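Local coordinates for protein putative ABC transporter (Thermobispora bispora, PDB 4PE6) that probably serves as the solute-binding component of an ABC transporter, likely for sugars or related compounds, and holds a four-carbon sugar acid in its cleft, at residues 154-159 against 183-188. Residues are numbered along the deposited sequence; the frame is centred on the assembly and turned at random.
Sequences GVVGSQ and TVTGMC. With LTH ((2R,3S)-2,3,4-trihydroxybutanoic acid), chain C.
Val155 packs against Met187 and Cys188 beside the ligand cleft of a periplasmic-binding-protein fold, in a buried contact between the loop after strand 147-153 and the end of strand 178-185 with the loop that follows it. The two strands are parallel neighbours. One backbone hydrogen bond crosses between the segments, from Met187 N to Gly154 O (3.2 Å). It is weak, with an N-H...O angle of 121°. Gly154 O also receives a CA-H contact from Met187 and, within its own loop, a weak bond from Val156 N. That last bond closes an inverse gamma turn centred on Val155.

Met187 is a selenomethionine. Its CB points away from the 154-159 loop, but bends at chi2 and chi3 (-64° and -70°) bring the end of the chain back to it. Its SE lies 3.8 Å from Val156 N, and its CE reaches Val155 CG1 at 4.1 Å. The side chains of Val155 and Met187 cross at about a right angle. The other Val155 branch, CG2, faces Cys188 SG (3.9 Å) and the carboxylate of the bound trihydroxybutanoic acid. Cys188 SG sits 3.5 Å from Gly154 CA. It is 3.6 Å from O1 of the ligand. The two loops thus line one side of the pocket together. At the outer end, Val156 CG2 meets the OG1 and CG2 of Thr185.

A type II turn runs from Val155 to Ser158. Val155 O accepts from both Ser158 N and Ser158 OG, the latter at 2.6 Å. Ser158 OG also makes a weak N-cap bond to Glu161 N.

Asn30 ND2 bonds to both Met187 O and the ligand, and Cys188 is disulfide-linked to Cys213. Helix 159-173 starts directly after the first loop and helix 190-200 soon after the second, while strand 178-185 forms the edge of the sheet beside strand 147-153.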
loop_
_atom_site.group_PDB
_atom_site.type_symbol
_atom_site.label_atom_id
_atom_site.label_comp_id
_atom_site.label_asym_id
_atom_site.label_seq_id
_atom_site.Cartn_x
_atom_site.Cartn_y
_atom_site.Cartn_z
ATOM N N GLY A 154 1.648 1.774 -10.424
ATOM C CA GLY A 154 1.183 0.834 -9.408
ATOM C C GLY A 154 -0.129 0.148 -9.734
ATOM O O GLY A 154 -0.309 -0.376 -10.845
ATOM N N VAL A 155 -1.030 0.121 -8.755
ATOM C CA VAL A 155 -2.317 -0.548 -8.895
ATOM C C VAL A 155 -3.257 0.339 -9.711
ATOM O O VAL A 155 -4.156 0.987 -9.166
ATOM C CB VAL A 155 -2.901 -0.959 -7.530
ATOM C CG1 VAL A 155 -4.180 -1.754 -7.673
ATOM C CG2 VAL A 155 -1.871 -1.835 -6.786
ATOM N N VAL A 156 -3.051 0.307 -11.034
ATOM C CA VAL A 156 -3.812 1.155 -11.985
ATOM C C VAL A 156 -5.300 0.875 -11.862
ATOM O O VAL A 156 -5.736 -0.277 -11.816
ATOM C CB VAL A 156 -3.311 0.973 -13.442
ATOM C CG1 VAL A 156 -4.215 1.677 -14.463
ATOM C CG2 VAL A 156 -1.874 1.490 -13.577
ATOM N N GLY A 157 -6.092 1.934 -11.838
ATOM C CA GLY A 157 -7.528 1.838 -11.602
ATOM C C GLY A 157 -7.879 2.270 -10.186
ATOM O O GLY A 157 -8.960 2.820 -9.955
ATOM N N SER A 158 -6.966 2.048 -9.229
ATOM C CA SER A 158 -7.207 2.478 -7.844
ATOM C C SER A 158 -6.993 4.000 -7.628
ATOM O O SER A 158 -6.288 4.670 -8.382
ATOM C CB SER A 158 -6.354 1.673 -6.853
ATOM O OG SER A 158 -4.992 2.055 -6.918
ATOM N N GLN A 159 -7.620 4.532 -6.590
ATOM C CA GLN A 159 -7.458 5.964 -6.259
ATOM C C GLN A 159 -6.020 6.337 -5.845
ATOM O O GLN A 159 -5.467 7.329 -6.337
ATOM C CB GLN A 159 -8.487 6.387 -5.207
ATOM C CG GLN A 159 -8.337 7.819 -4.686
ATOM C CD GLN A 159 -7.393 7.936 -3.512
ATOM O OE1 GLN A 159 -7.154 6.973 -2.768
ATOM N NE2 GLN A 159 -6.829 9.112 -3.344
ATOM N N THR A 183 6.855 4.368 -20.036
ATOM C CA THR A 183 5.922 4.176 -18.946
ATOM C C THR A 183 5.213 2.826 -19.096
ATOM O O THR A 183 4.659 2.497 -20.157
ATOM C CB THR A 183 4.892 5.308 -18.892
ATOM O OG1 THR A 183 5.592 6.565 -18.945
ATOM C CG2 THR A 183 4.052 5.238 -17.613
ATOM N N VAL A 184 5.209 2.066 -18.014
ATOM C CA VAL A 184 4.547 0.784 -17.975
ATOM C C VAL A 184 3.742 0.603 -16.693
ATOM O O VAL A 184 3.835 1.419 -15.781
ATOM C CB VAL A 184 5.555 -0.357 -18.153
ATOM C CG1 VAL A 184 6.267 -0.185 -19.478
ATOM C CG2 VAL A 184 6.552 -0.425 -16.995
ATOM N N THR A 185 2.948 -0.462 -16.645
ATOM C CA THR A 185 2.179 -0.828 -15.452
ATOM C C THR A 185 2.790 -2.052 -14.763
ATOM O O THR A 185 2.976 -3.107 -15.385
ATOM C CB THR A 185 0.734 -1.163 -15.791
ATOM O OG1 THR A 185 0.075 -0.010 -16.325
ATOM C CG2 THR A 185 -0.018 -1.666 -14.548
ATOM N N GLY A 186 3.050 -1.916 -13.474
ATOM C CA GLY A 186 3.617 -2.988 -12.664
ATOM C C GLY A 186 2.683 -3.583 -11.620
ATOM O O GLY A 186 2.973 -4.656 -11.106
HETATM N N MSE A 187 1.585 -2.893 -11.280
HETATM C CA MSE A 187 0.653 -3.345 -10.215
HETATM C C MSE A 187 1.319 -3.507 -8.836
HETATM O O MSE A 187 0.832 -4.249 -7.997
HETATM C CB MSE A 187 -0.099 -4.641 -10.611
HETATM C CG MSE A 187 -0.751 -4.613 -11.992
HETATM SE SE MSE A 187 -2.182 -3.256 -12.150
HETATM C CE MSE A 187 -3.547 -4.059 -11.003
ATOM N N CYS A 188 2.397 -2.759 -8.590
ATOM C CA CYS A 188 3.275 -2.922 -7.389
ATOM C C CYS A 188 3.654 -4.384 -7.151
ATOM O O CYS A 188 3.773 -4.840 -6.014
ATOM C CB CYS A 188 2.661 -2.333 -6.120
ATOM S SG CYS A 188 1.826 -0.755 -6.354
HETATM O O1 LTH C . 0.853 -1.661 -3.048
HETATM C C1 LTH C . -0.428 -1.724 -2.956
HETATM O O LTH C . -1.150 -2.650 -3.382
HETATM C C2 LTH C . -1.158 -0.608 -2.170
HETATM O O2 LTH C . -2.595 -0.799 -2.208
HETATM C C3 LTH C . -0.868 0.766 -2.736
HETATM O O3 LTH C . -1.270 0.821 -4.103
HETATM C C4 LTH C . -1.679 1.812 -1.946
HETATM O O4 LTH C . -1.154 1.789 -0.593
#